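Local coordinates for RNA-binding protein RO60 (Deinococcus radiodurans, PDB 2NVO), which binds several small RNAs that accumulate during recovery from ultraviolet irradiation and contributes to the resistance of the bacterium to that irradiation, at residues L319-V324 with V383-T387; L397-R401 with I420-L426; F460-N466 with L492-T498; P475-D480 with D506-M512; T498-F502 with D514-F518. One frame throughout, in Å; residues are numbered along the deposited sequence.

Followed from the N terminus, the chain makes five closures. Contact 1 spans the longest loop, bringing a turn of the VWFA-like domain back onto helix 315-326 of the TROVE range. Contact 2 then closes a shorter loop inside the VWFA-like domain, from helix 388-402 to the segment leading into helix 426-432; it touches contact 1 where L426 meets L319. The last three interlock. Contact 3 pairs two neighbouring parallel strands, and contact 4 crosses it, tying the helix between those strands to a later loop. Contact 5 in turn crosses contact 4, follows contact 3 with T498 in common, and folds the same loop onto strand 512-517, the next in the sheet.

Contact 1 of 5, residues L319-V324 with V383-T387; sequences LKARLV and VPGLT
The joint between the helical TROVE horseshoe and the VWFA-like domain that closes it includes a type II beta turn, V383 to L386, laid against helix 315-326, with L323 at the middle of the meeting. The turn is fastened by its own bond, L386 N to V383 O at 3.0 Å, and G385 takes its third place with a positive phi of 87°. L323 points from the helix toward the turn and touches all four of its residues. Its CD1 lies 3.7 Å from L386 CB and 3.9 Å from V383 CG1, while its CB sits 3.5 Å from P384 O. Because L386 carries CG trans to its backbone N (chi1 -178°), its branch swings back to the helix, and CD1 meets L319 CD2 at 3.8 Å. On the other flank the extended chain of K320 runs across V383: CG comes to 3.5 Å from V383 CG2, with CD and CE following over the same methyl, and the ammonium end passes beyond. V324 CG2 completes the surface by reaching P384 CD at 4.2 Å. M390 of helix 388-402 packs on both L319 and L323. Between these segments the contact is nearly all hydrocarbon, consistent with a patch held mainly by fit of shape and exclusion of water.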
# COMPACT_ATOMS: atom_id res chain seq x y z
N LEU A 319 -12.58 8.21 0.50
CA LEU A 319 -13.10 8.45 1.84
C LEU A 319 -11.99 9.06 2.71
O LEU A 319 -12.22 10.04 3.39
CB LEU A 319 -13.66 7.16 2.48
CG LEU A 319 -14.30 7.35 3.86
CD1 LEU A 319 -15.29 8.52 3.90
CD2 LEU A 319 -14.99 6.04 4.34
N LYS A 320 -10.78 8.50 2.65
CA LYS A 320 -9.67 9.04 3.43
C LYS A 320 -9.38 10.50 3.05
O LYS A 320 -9.23 11.36 3.92
CB LYS A 320 -8.41 8.18 3.26
CG LYS A 320 -7.17 8.81 3.90
CD LYS A 320 -5.90 8.05 3.54
CE LYS A 320 -4.67 8.66 4.24
NZ LYS A 320 -3.50 7.73 4.20
N ALA A 321 -9.33 10.78 1.75
CA ALA A 321 -9.06 12.15 1.32
C ALA A 321 -10.10 13.13 1.84
O ALA A 321 -9.76 14.23 2.26
CB ALA A 321 -8.93 12.24 -0.23
N ARG A 322 -11.37 12.74 1.82
CA ARG A 322 -12.43 13.58 2.33
C ARG A 322 -12.28 13.85 3.82
O ARG A 322 -12.36 14.99 4.27
CB ARG A 322 -13.80 12.98 2.08
CG ARG A 322 -14.89 13.79 2.76
CD ARG A 322 -16.25 13.52 2.20
NE ARG A 322 -16.77 12.19 2.54
CZ ARG A 322 -17.20 11.83 3.74
NH1 ARG A 322 -17.16 12.68 4.76
NH2 ARG A 322 -17.69 10.61 3.93
N LEU A 323 -12.06 12.80 4.60
CA LEU A 323 -11.95 12.94 6.05
C LEU A 323 -10.73 13.79 6.39
O LEU A 323 -10.83 14.69 7.19
CB LEU A 323 -11.87 11.57 6.74
CG LEU A 323 -13.12 10.68 6.59
CD1 LEU A 323 -12.88 9.22 7.02
CD2 LEU A 323 -14.30 11.27 7.33
N VAL A 324 -9.60 13.49 5.78
CA VAL A 324 -8.36 14.25 6.03
C VAL A 324 -8.56 15.73 5.71
O VAL A 324 -8.22 16.62 6.50
CB VAL A 324 -7.18 13.71 5.20
CG1 VAL A 324 -5.99 14.68 5.28
CG2 VAL A 324 -6.76 12.34 5.70
N VAL A 383 -6.53 7.67 10.05
CA VAL A 383 -7.37 8.63 9.34
C VAL A 383 -8.38 9.26 10.28
O VAL A 383 -9.24 8.58 10.80
CB VAL A 383 -8.08 7.97 8.14
CG1 VAL A 383 -9.02 8.96 7.45
CG2 VAL A 383 -7.03 7.43 7.16
N PRO A 384 -8.28 10.59 10.49
CA PRO A 384 -9.13 11.24 11.50
C PRO A 384 -10.61 11.06 11.18
O PRO A 384 -11.05 11.45 10.11
CB PRO A 384 -8.76 12.72 11.36
CG PRO A 384 -8.29 12.83 9.93
CD PRO A 384 -7.49 11.58 9.74
N GLY A 385 -11.37 10.49 12.11
CA GLY A 385 -12.78 10.30 11.89
C GLY A 385 -13.15 9.01 11.17
O GLY A 385 -14.33 8.70 11.06
N LEU A 386 -12.18 8.25 10.68
CA LEU A 386 -12.53 6.99 10.00
C LEU A 386 -12.78 5.92 11.08
O LEU A 386 -11.87 5.20 11.44
CB LEU A 386 -11.43 6.53 9.04
CG LEU A 386 -11.73 5.24 8.26
CD1 LEU A 386 -13.02 5.36 7.50
CD2 LEU A 386 -10.59 4.87 7.30
N THR A 387 -13.98 5.87 11.61
CA THR A 387 -14.29 4.92 12.67
C THR A 387 -14.32 3.48 12.16
O THR A 387 -14.54 3.25 10.99
CB THR A 387 -15.62 5.23 13.34
OG1 THR A 387 -16.71 5.05 12.42
CG2 THR A 387 -15.62 6.67 13.89

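Contact 2 of 5, residues L397-R401 with I420-L426; sequences LIALR and ITPRDTL
R401 and P422 cross at a slant, the aliphatic part of the arginine lying against the CA-CB side of the proline and its charged end turning to the backbone beyond. CG of R401 is 3.9 Å from P422 CB; the chain then stays extended to NE, which donates to P422 O at 2.9 Å along a bent path (141° at the hydrogen). The acceptor is tilted 22° from the guanidinium plane, and NH2 adds a weak bond to the same P422 O. D424 O lies at the guanidinium edge, close to NH2. F355 also engages R401 through a cation-pi interaction. L400 meets I420 at about a right angle, its CD1 3.6 Å from I420 CG2 and 3.4 Å from I420 O. This joins helix 388-402 of the VWFA-like domain to the connection between edge strand 415-417 and helix 426-432. The connection is shaped by a type I turn, T421 to D424, reinforced by an ST turn at T421. D424 steadies it too: its OD2 takes the backbone N of T421 at 2.7 Å through the anti lone pair, while OD1 has K432 and S428 as partners. L397 has CG beside its backbone N (chi1 -71°), from where the two methyls reach different parts of the connection: CD2 lies 3.6 Å from T421 O and CD1 3.7 Å from L426 N.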
# COMPACT_ATOMS: atom_id res chain seq x y z
N LEU A 397 -20.55 -2.09 1.73
CA LEU A 397 -21.08 -1.53 0.49
C LEU A 397 -20.28 -2.00 -0.73
O LEU A 397 -20.86 -2.40 -1.76
CB LEU A 397 -21.11 -0.01 0.54
CG LEU A 397 -22.16 0.55 1.48
CD1 LEU A 397 -22.01 2.05 1.51
CD2 LEU A 397 -23.60 0.13 1.02
N ILE A 398 -18.96 -1.97 -0.60
CA ILE A 398 -18.08 -2.50 -1.65
C ILE A 398 -18.38 -3.95 -2.02
O ILE A 398 -18.52 -4.27 -3.20
CB ILE A 398 -16.59 -2.36 -1.28
CG1 ILE A 398 -16.19 -0.89 -1.33
CG2 ILE A 398 -15.73 -3.16 -2.24
CD1 ILE A 398 -14.72 -0.59 -0.97
N ALA A 399 -18.45 -4.83 -1.02
CA ALA A 399 -18.79 -6.23 -1.26
C ALA A 399 -20.16 -6.36 -1.92
O ALA A 399 -20.29 -7.01 -2.97
CB ALA A 399 -18.75 -7.03 0.03
N LEU A 400 -21.17 -5.74 -1.32
CA LEU A 400 -22.53 -5.79 -1.84
C LEU A 400 -22.61 -5.35 -3.30
O LEU A 400 -23.35 -5.95 -4.09
CB LEU A 400 -23.48 -4.99 -0.96
CG LEU A 400 -23.75 -5.70 0.37
CD1 LEU A 400 -24.24 -4.75 1.44
CD2 LEU A 400 -24.72 -6.88 0.18
N ARG A 401 -21.84 -4.34 -3.67
CA ARG A 401 -21.89 -3.79 -5.02
C ARG A 401 -20.96 -4.49 -6.03
O ARG A 401 -21.13 -4.30 -7.23
CB ARG A 401 -21.61 -2.28 -5.00
CG ARG A 401 -22.74 -1.48 -4.35
CD ARG A 401 -22.54 0.04 -4.46
NE ARG A 401 -23.46 0.73 -3.55
CZ ARG A 401 -23.29 1.95 -3.06
NH1 ARG A 401 -22.22 2.66 -3.39
NH2 ARG A 401 -24.19 2.46 -2.22
N ILE A 420 -28.27 -4.35 5.16
CA ILE A 420 -27.60 -3.40 4.30
C ILE A 420 -27.68 -3.88 2.85
O ILE A 420 -27.45 -5.05 2.56
CB ILE A 420 -26.12 -3.22 4.68
CG1 ILE A 420 -26.02 -2.69 6.11
CG2 ILE A 420 -25.44 -2.27 3.71
CD1 ILE A 420 -24.72 -3.02 6.78
N THR A 421 -27.98 -2.96 1.94
CA THR A 421 -28.07 -3.32 0.52
C THR A 421 -27.25 -2.35 -0.32
O THR A 421 -26.78 -1.32 0.19
CB THR A 421 -29.53 -3.31 0.02
OG1 THR A 421 -29.94 -1.97 -0.24
CG2 THR A 421 -30.44 -3.93 1.07
N PRO A 422 -27.08 -2.68 -1.61
CA PRO A 422 -26.33 -1.84 -2.53
C PRO A 422 -27.00 -0.48 -2.70
O PRO A 422 -26.37 0.44 -3.22
CB PRO A 422 -26.39 -2.62 -3.85
CG PRO A 422 -26.80 -3.99 -3.48
CD PRO A 422 -27.67 -3.85 -2.30
N ARG A 423 -28.25 -0.36 -2.25
CA ARG A 423 -28.95 0.92 -2.33
C ARG A 423 -28.65 1.85 -1.16
O ARG A 423 -28.97 3.03 -1.19
CB ARG A 423 -30.46 0.70 -2.45
CG ARG A 423 -30.91 0.40 -3.88
CD ARG A 423 -32.25 -0.33 -3.93
NE ARG A 423 -32.10 -1.74 -3.61
CZ ARG A 423 -32.50 -2.28 -2.46
NH1 ARG A 423 -33.08 -1.52 -1.54
NH2 ARG A 423 -32.32 -3.58 -2.25
N ASP A 424 -28.04 1.30 -0.12
CA ASP A 424 -27.71 2.10 1.05
C ASP A 424 -26.63 3.12 0.73
O ASP A 424 -25.87 2.97 -0.23
CB ASP A 424 -27.23 1.18 2.19
CG ASP A 424 -28.37 0.64 3.04
OD1 ASP A 424 -28.97 1.41 3.81
OD2 ASP A 424 -28.66 -0.57 2.96
N THR A 425 -26.58 4.19 1.51
CA THR A 425 -25.43 5.08 1.51
C THR A 425 -24.47 4.66 2.62
O THR A 425 -24.80 3.82 3.45
CB THR A 425 -25.84 6.49 1.86
OG1 THR A 425 -26.63 6.45 3.05
CG2 THR A 425 -26.64 7.13 0.73
N LEU A 426 -23.29 5.28 2.64
CA LEU A 426 -22.32 5.03 3.69
C LEU A 426 -22.98 5.31 5.03
O LEU A 426 -22.89 4.53 5.96
CB LEU A 426 -21.10 5.93 3.49
CG LEU A 426 -20.02 5.77 4.58
CD1 LEU A 426 -19.58 4.29 4.70
CD2 LEU A 426 -18.83 6.68 4.31

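Contact 3 of 5, residues F460-N466 with L492-T498; sequences FVVYTDN and LIVVGLT
F460 O accepts the shortest interstrand bond, from I493 N at 2.8 Å, and the CA-H of L492 points to the same oxygen. From there the parallel strands 460-464 and 492-496, their axes 11° apart, exchange bonds through V462 and T464 on one strand and I493 and V495 on the other. T464 N meets V495 O at 3.0 Å, almost straight on (C=O...N 178°). The pairing persists past the strand ends: L497 N donates to T464 O, and T498 N approaches D465 O at 3.0 Å from above the carbonyl plane. On the face of V461 and Y463, the tyrosine lies alongside V495, both pointing the same way; with chi1 at -78°, the ring is brought beside V495, CD1 3.7 Å from V495 CB. V461 and I493 likewise run side by side, V461 CG2 4.1 Å from I493 CD1. On the other face, L492 CD1 packs on F460 CB at 3.8 Å. Beyond the strands, a water accepts from N466 ND2 and donates to T498 O. The polar ends turn elsewhere: T464 OG1 bonds D370, and D465 OD2 bonds S374, a ligand of the bound calcium ion, making D465 a second-shell residue. Two parallel strands joined through helix 475-486 form a beta-alpha-beta unit, here in the VWFA-like fold, whose MIDAS-like site lies at the C-terminal ends of the strands.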
# COMPACT_ATOMS: atom_id res chain seq x y z
N PHE A 460 -15.68 -15.83 4.39
CA PHE A 460 -16.27 -15.19 5.57
C PHE A 460 -15.35 -14.03 5.94
O PHE A 460 -14.14 -14.20 5.94
CB PHE A 460 -16.31 -16.19 6.73
CG PHE A 460 -17.34 -17.29 6.56
CD1 PHE A 460 -18.63 -17.14 7.04
CD2 PHE A 460 -17.01 -18.46 5.91
CE1 PHE A 460 -19.56 -18.16 6.88
CE2 PHE A 460 -17.93 -19.50 5.76
CZ PHE A 460 -19.20 -19.34 6.23
N VAL A 461 -15.90 -12.85 6.23
CA VAL A 461 -15.08 -11.73 6.68
C VAL A 461 -15.69 -11.12 7.94
O VAL A 461 -16.85 -10.75 7.95
CB VAL A 461 -14.95 -10.60 5.62
CG1 VAL A 461 -13.96 -9.53 6.14
CG2 VAL A 461 -14.45 -11.15 4.30
N VAL A 462 -14.90 -11.05 9.00
CA VAL A 462 -15.36 -10.46 10.23
C VAL A 462 -14.72 -9.09 10.39
O VAL A 462 -13.51 -8.97 10.25
CB VAL A 462 -14.99 -11.33 11.45
CG1 VAL A 462 -15.28 -10.56 12.79
CG2 VAL A 462 -15.77 -12.66 11.38
N TYR A 463 -15.52 -8.08 10.69
CA TYR A 463 -14.98 -6.75 10.95
C TYR A 463 -15.20 -6.39 12.42
O TYR A 463 -16.33 -6.41 12.90
CB TYR A 463 -15.64 -5.72 10.03
CG TYR A 463 -15.09 -5.74 8.62
CD1 TYR A 463 -13.87 -5.13 8.34
CD2 TYR A 463 -15.79 -6.34 7.58
CE1 TYR A 463 -13.35 -5.13 7.05
CE2 TYR A 463 -15.28 -6.36 6.27
CZ TYR A 463 -14.06 -5.74 6.02
OH TYR A 463 -13.53 -5.73 4.74
N THR A 464 -14.11 -6.03 13.10
CA THR A 464 -14.18 -5.60 14.49
C THR A 464 -13.20 -4.43 14.71
O THR A 464 -12.53 -4.01 13.77
CB THR A 464 -13.93 -6.78 15.47
OG1 THR A 464 -14.23 -6.37 16.82
CG2 THR A 464 -12.51 -7.26 15.40
N ASP A 465 -13.18 -3.86 15.91
CA ASP A 465 -12.20 -2.80 16.16
C ASP A 465 -10.95 -3.47 16.71
O ASP A 465 -9.98 -3.72 15.99
CB ASP A 465 -12.74 -1.67 17.07
CG ASP A 465 -13.62 -2.18 18.21
OD1 ASP A 465 -13.67 -3.39 18.50
OD2 ASP A 465 -14.29 -1.33 18.83
N ASN A 466 -11.01 -3.83 17.98
CA ASN A 466 -9.97 -4.62 18.56
C ASN A 466 -10.53 -5.61 19.60
O ASN A 466 -9.88 -5.88 20.58
CB ASN A 466 -8.89 -3.70 19.14
CG ASN A 466 -9.39 -2.84 20.30
OD1 ASN A 466 -10.59 -2.77 20.58
ND2 ASN A 466 -8.46 -2.18 20.99
N LEU A 492 -11.71 -17.76 5.94
CA LEU A 492 -12.12 -16.78 6.95
C LEU A 492 -11.08 -15.67 7.04
O LEU A 492 -9.88 -15.95 7.14
CB LEU A 492 -12.25 -17.46 8.31
CG LEU A 492 -12.37 -16.49 9.49
CD1 LEU A 492 -13.68 -15.70 9.38
CD2 LEU A 492 -12.28 -17.24 10.84
N ILE A 493 -11.53 -14.42 6.98
CA ILE A 493 -10.64 -13.27 7.20
C ILE A 493 -11.19 -12.56 8.43
O ILE A 493 -12.38 -12.30 8.50
CB ILE A 493 -10.68 -12.26 6.02
CG1 ILE A 493 -10.34 -12.94 4.67
CG2 ILE A 493 -9.73 -11.07 6.29
CD1 ILE A 493 -10.53 -12.06 3.46
N VAL A 494 -10.33 -12.33 9.41
CA VAL A 494 -10.70 -11.53 10.58
C VAL A 494 -9.92 -10.21 10.53
O VAL A 494 -8.69 -10.18 10.51
CB VAL A 494 -10.40 -12.30 11.89
CG1 VAL A 494 -10.79 -11.45 13.11
CG2 VAL A 494 -11.16 -13.62 11.90
N VAL A 495 -10.66 -9.11 10.47
CA VAL A 495 -10.09 -7.78 10.40
C VAL A 495 -10.26 -7.05 11.74
O VAL A 495 -11.37 -6.72 12.14
CB VAL A 495 -10.75 -6.96 9.28
CG1 VAL A 495 -10.02 -5.59 9.15
CG2 VAL A 495 -10.67 -7.71 7.98
N GLY A 496 -9.15 -6.83 12.44
CA GLY A 496 -9.14 -5.96 13.60
C GLY A 496 -8.74 -4.58 13.16
O GLY A 496 -7.54 -4.27 13.12
N LEU A 497 -9.74 -3.76 12.83
CA LEU A 497 -9.52 -2.48 12.16
C LEU A 497 -8.61 -1.51 12.94
O LEU A 497 -7.90 -0.72 12.35
CB LEU A 497 -10.85 -1.79 11.82
CG LEU A 497 -11.67 -2.46 10.70
CD1 LEU A 497 -13.14 -2.07 10.86
CD2 LEU A 497 -11.12 -2.16 9.31
N THR A 498 -8.65 -1.59 14.27
CA THR A 498 -7.76 -0.77 15.10
C THR A 498 -6.91 -1.64 16.03
O THR A 498 -6.42 -1.16 17.05
CB THR A 498 -8.57 0.19 16.00
OG1 THR A 498 -9.53 -0.56 16.75
CG2 THR A 498 -9.30 1.23 15.15
O HOH W 1 -5.56 -1.65 19.70

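Contact 4 of 5, residues P475-D480 with D506-M512; sequences PTVALD and DPQRRDM
T476 CG2 marks the closely packed side of this contact, 3.6 Å from M512 SD and 3.7 Å from R509 CD, its side chain crossing that of M512 at about a right angle. Deeper in, L479 CD1 reaches M512 CG at 3.9 Å, and P475 CB touches the M512 methyl; L492 of the adjacent strand lies against all three of these residues. The outer side is polar and more open. There R509 bends at chi3 (65°) and sets its guanidinium between two aspartates, an edge to each. NE and NH2 clasp D511 side-on, one nitrogen to each oxygen on its syn lone pair, with NH2 2.7 Å from OD2. Toward the helix, NH1 and NH2 both give to D480 OD1, each at 3.1 Å and from the same face of the carboxylate. One arginine therefore serves two acids, D480 OD1 remaining 5.4 Å from D511 OD2, probably offsetting their mutual repulsion and pinning the loop to helix 475-486.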
# COMPACT_ATOMS: atom_id res chain seq x y z
N PRO A 475 -12.94 -21.04 15.57
CA PRO A 475 -13.22 -20.94 14.14
C PRO A 475 -12.61 -22.08 13.32
O PRO A 475 -13.16 -22.36 12.26
CB PRO A 475 -12.59 -19.60 13.75
CG PRO A 475 -12.75 -18.76 15.01
CD PRO A 475 -12.49 -19.76 16.14
N THR A 476 -11.50 -22.68 13.75
CA THR A 476 -10.90 -23.78 12.99
C THR A 476 -11.85 -24.98 12.94
O THR A 476 -12.04 -25.59 11.89
CB THR A 476 -9.50 -24.23 13.54
OG1 THR A 476 -9.57 -24.51 14.94
CG2 THR A 476 -8.46 -23.15 13.30
N VAL A 477 -12.42 -25.33 14.09
CA VAL A 477 -13.43 -26.38 14.18
C VAL A 477 -14.66 -26.01 13.36
O VAL A 477 -15.20 -26.83 12.60
CB VAL A 477 -13.80 -26.64 15.66
CG1 VAL A 477 -15.07 -27.46 15.77
CG2 VAL A 477 -12.65 -27.30 16.39
N ALA A 478 -15.09 -24.75 13.48
CA ALA A 478 -16.19 -24.23 12.68
C ALA A 478 -15.98 -24.45 11.19
O ALA A 478 -16.87 -24.93 10.50
CB ALA A 478 -16.45 -22.74 12.98
N LEU A 479 -14.80 -24.08 10.69
CA LEU A 479 -14.53 -24.21 9.27
C LEU A 479 -14.52 -25.68 8.81
O LEU A 479 -15.00 -25.98 7.70
CB LEU A 479 -13.20 -23.55 8.91
CG LEU A 479 -13.21 -22.01 8.92
CD1 LEU A 479 -11.78 -21.48 8.95
CD2 LEU A 479 -13.97 -21.50 7.70
N ASP A 480 -13.97 -26.55 9.64
CA ASP A 480 -14.01 -27.99 9.39
C ASP A 480 -15.44 -28.50 9.29
O ASP A 480 -15.78 -29.22 8.35
CB ASP A 480 -13.27 -28.75 10.50
CG ASP A 480 -11.79 -28.45 10.52
OD1 ASP A 480 -11.25 -28.02 9.48
OD2 ASP A 480 -11.15 -28.64 11.58
N ASP A 506 -4.96 -20.00 12.11
CA ASP A 506 -4.03 -21.08 12.40
C ASP A 506 -2.87 -21.07 11.41
O ASP A 506 -3.07 -21.29 10.23
CB ASP A 506 -4.75 -22.42 12.33
CG ASP A 506 -3.94 -23.56 12.93
OD1 ASP A 506 -2.69 -23.55 12.79
OD2 ASP A 506 -4.55 -24.43 13.56
N PRO A 507 -1.65 -20.81 11.91
CA PRO A 507 -0.45 -20.73 11.07
C PRO A 507 -0.27 -21.99 10.24
O PRO A 507 0.27 -21.94 9.13
CB PRO A 507 0.69 -20.61 12.09
CG PRO A 507 0.04 -20.07 13.31
CD PRO A 507 -1.33 -20.68 13.34
N GLN A 508 -0.74 -23.11 10.77
CA GLN A 508 -0.65 -24.40 10.09
C GLN A 508 -1.71 -24.57 8.99
O GLN A 508 -1.60 -25.47 8.16
CB GLN A 508 -0.77 -25.54 11.10
CG GLN A 508 0.20 -25.46 12.26
CD GLN A 508 0.34 -26.78 13.01
OE1 GLN A 508 -0.38 -27.74 12.72
NE2 GLN A 508 1.26 -26.83 13.97
N ARG A 509 -2.72 -23.72 8.97
CA ARG A 509 -3.73 -23.82 7.92
C ARG A 509 -3.49 -22.78 6.83
O ARG A 509 -2.66 -21.90 7.00
CB ARG A 509 -5.13 -23.67 8.50
CG ARG A 509 -5.45 -24.72 9.56
CD ARG A 509 -6.74 -24.41 10.28
NE ARG A 509 -7.89 -24.48 9.39
CZ ARG A 509 -8.84 -25.39 9.45
NH1 ARG A 509 -8.80 -26.35 10.38
NH2 ARG A 509 -9.85 -25.36 8.59
N ARG A 510 -4.20 -22.91 5.72
CA ARG A 510 -4.07 -21.95 4.63
C ARG A 510 -5.35 -21.18 4.41
O ARG A 510 -5.36 -20.23 3.64
CB ARG A 510 -3.68 -22.66 3.33
CG ARG A 510 -2.26 -23.18 3.32
CD ARG A 510 -1.76 -23.45 1.91
NE ARG A 510 -1.69 -22.22 1.11
CZ ARG A 510 -2.39 -21.99 0.00
NH1 ARG A 510 -3.22 -22.92 -0.47
NH2 ARG A 510 -2.25 -20.84 -0.64
N ASP A 511 -6.43 -21.60 5.08
CA ASP A 511 -7.75 -21.04 4.82
C ASP A 511 -8.10 -19.85 5.73
O ASP A 511 -9.25 -19.46 5.81
CB ASP A 511 -8.84 -22.13 4.90
CG ASP A 511 -8.83 -22.89 6.24
OD1 ASP A 511 -8.02 -22.57 7.14
OD2 ASP A 511 -9.65 -23.83 6.41
N MET A 512 -7.10 -19.27 6.40
CA MET A 512 -7.36 -18.22 7.38
C MET A 512 -6.38 -17.06 7.26
O MET A 512 -5.19 -17.27 7.04
CB MET A 512 -7.26 -18.78 8.80
CG MET A 512 -8.17 -19.96 9.05
SD MET A 512 -7.98 -20.67 10.70
CE MET A 512 -9.06 -19.63 11.67

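Contact 5 of 5, residues T498-F502 with D514-F518; sequences TATEF and DVVGF
F502 and V516 slide past one another in opposite directions, CE2 of the ring 3.8 Å from the valine CG2. The phenyl gets there through an unusual first torsion: at chi1 65° CG stands between the backbone N and the carbonyl carbon, which brings the ring back against strand 514-517. V515 O then lies at the ring edge, in its plane and 3.6 Å from CZ, while the carboxylate of D514 comes up obliquely, its plane 41° from that of the ring and CG 3.6 Å from CE1. V516 divides its two methyls between separate parts of the loop. With chi1 at -176°, CG1 is trans to N and reaches the loop backbone, 3.2 Å from T500 O and 4.1 Å from A499 CB, leaving CG2 for the phenyl ring. A single water lies between the segments, 2.9 Å from F502 O and 2.7 Å from D514 OD2, with more acceptors around it than it has protons. The same OD2 receives the backbone N-H groups of I504 and A505, fastening the loop farther along, and E501 OE1 bonds the hydroxyl of Y58. The loop thus arches over strand 512-517, which runs between strands 56-59 and 491-496; T56 and Y58 of strand 56-59 touch V516, V494 packs on F502, and helix 522-530 meets V515 through M526.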
# COMPACT_ATOMS: atom_id res chain seq x y z
N THR A 498 -8.65 -1.59 14.27
CA THR A 498 -7.76 -0.77 15.10
C THR A 498 -6.91 -1.64 16.03
O THR A 498 -6.42 -1.16 17.05
CB THR A 498 -8.57 0.19 16.00
OG1 THR A 498 -9.53 -0.56 16.75
CG2 THR A 498 -9.30 1.23 15.15
N ALA A 499 -6.75 -2.92 15.69
CA ALA A 499 -6.00 -3.86 16.50
C ALA A 499 -4.49 -3.63 16.38
O ALA A 499 -4.01 -3.14 15.37
CB ALA A 499 -6.34 -5.29 16.10
N THR A 500 -3.75 -3.98 17.41
CA THR A 500 -2.29 -3.98 17.31
C THR A 500 -1.80 -5.43 17.29
O THR A 500 -0.78 -5.74 16.68
CB THR A 500 -1.63 -3.19 18.48
OG1 THR A 500 -2.06 -3.74 19.72
CG2 THR A 500 -2.04 -1.71 18.45
N GLU A 501 -2.57 -6.33 17.91
CA GLU A 501 -2.24 -7.75 17.91
C GLU A 501 -3.42 -8.63 18.36
O GLU A 501 -4.11 -8.32 19.33
CB GLU A 501 -1.02 -8.00 18.82
CG GLU A 501 -0.43 -9.40 18.69
CD GLU A 501 0.03 -9.70 17.26
OE1 GLU A 501 1.04 -9.11 16.83
OE2 GLU A 501 -0.61 -10.52 16.57
N PHE A 502 -3.66 -9.70 17.61
CA PHE A 502 -4.59 -10.76 17.99
C PHE A 502 -4.22 -11.97 17.16
O PHE A 502 -3.46 -11.86 16.22
CB PHE A 502 -6.05 -10.34 17.78
CG PHE A 502 -6.42 -10.11 16.32
CD1 PHE A 502 -6.98 -11.14 15.57
CD2 PHE A 502 -6.23 -8.88 15.73
CE1 PHE A 502 -7.35 -10.94 14.24
CE2 PHE A 502 -6.59 -8.67 14.41
CZ PHE A 502 -7.15 -9.70 13.66
N ASP A 514 -5.55 -13.18 9.25
CA ASP A 514 -5.80 -12.11 10.21
C ASP A 514 -5.22 -10.82 9.62
O ASP A 514 -4.06 -10.79 9.19
CB ASP A 514 -5.08 -12.39 11.54
CG ASP A 514 -5.73 -13.50 12.34
OD1 ASP A 514 -6.87 -13.91 12.03
OD2 ASP A 514 -5.10 -13.96 13.31
N VAL A 515 -6.02 -9.77 9.61
CA VAL A 515 -5.57 -8.45 9.20
C VAL A 515 -5.56 -7.60 10.45
O VAL A 515 -6.61 -7.33 11.05
CB VAL A 515 -6.53 -7.82 8.20
CG1 VAL A 515 -6.06 -6.39 7.81
CG2 VAL A 515 -6.69 -8.73 6.96
N VAL A 516 -4.37 -7.19 10.85
CA VAL A 516 -4.19 -6.44 12.09
C VAL A 516 -4.02 -4.97 11.72
O VAL A 516 -3.03 -4.58 11.11
CB VAL A 516 -2.94 -6.94 12.84
CG1 VAL A 516 -2.80 -6.22 14.19
CG2 VAL A 516 -3.02 -8.44 13.05
N GLY A 517 -5.00 -4.16 12.09
CA GLY A 517 -5.06 -2.78 11.64
C GLY A 517 -5.65 -2.71 10.25
O GLY A 517 -6.29 -3.65 9.76
N PHE A 518 -5.47 -1.56 9.60
CA PHE A 518 -5.93 -1.39 8.24
C PHE A 518 -5.07 -0.34 7.59
O PHE A 518 -4.46 0.48 8.26
CB PHE A 518 -7.40 -0.96 8.20
CG PHE A 518 -8.20 -1.61 7.09
CD1 PHE A 518 -8.34 -2.98 7.05
CD2 PHE A 518 -8.83 -0.85 6.11
CE1 PHE A 518 -9.08 -3.60 6.03
CE2 PHE A 518 -9.59 -1.46 5.10
CZ PHE A 518 -9.71 -2.84 5.06
O HOH W 2 -2.56 -13.07 13.72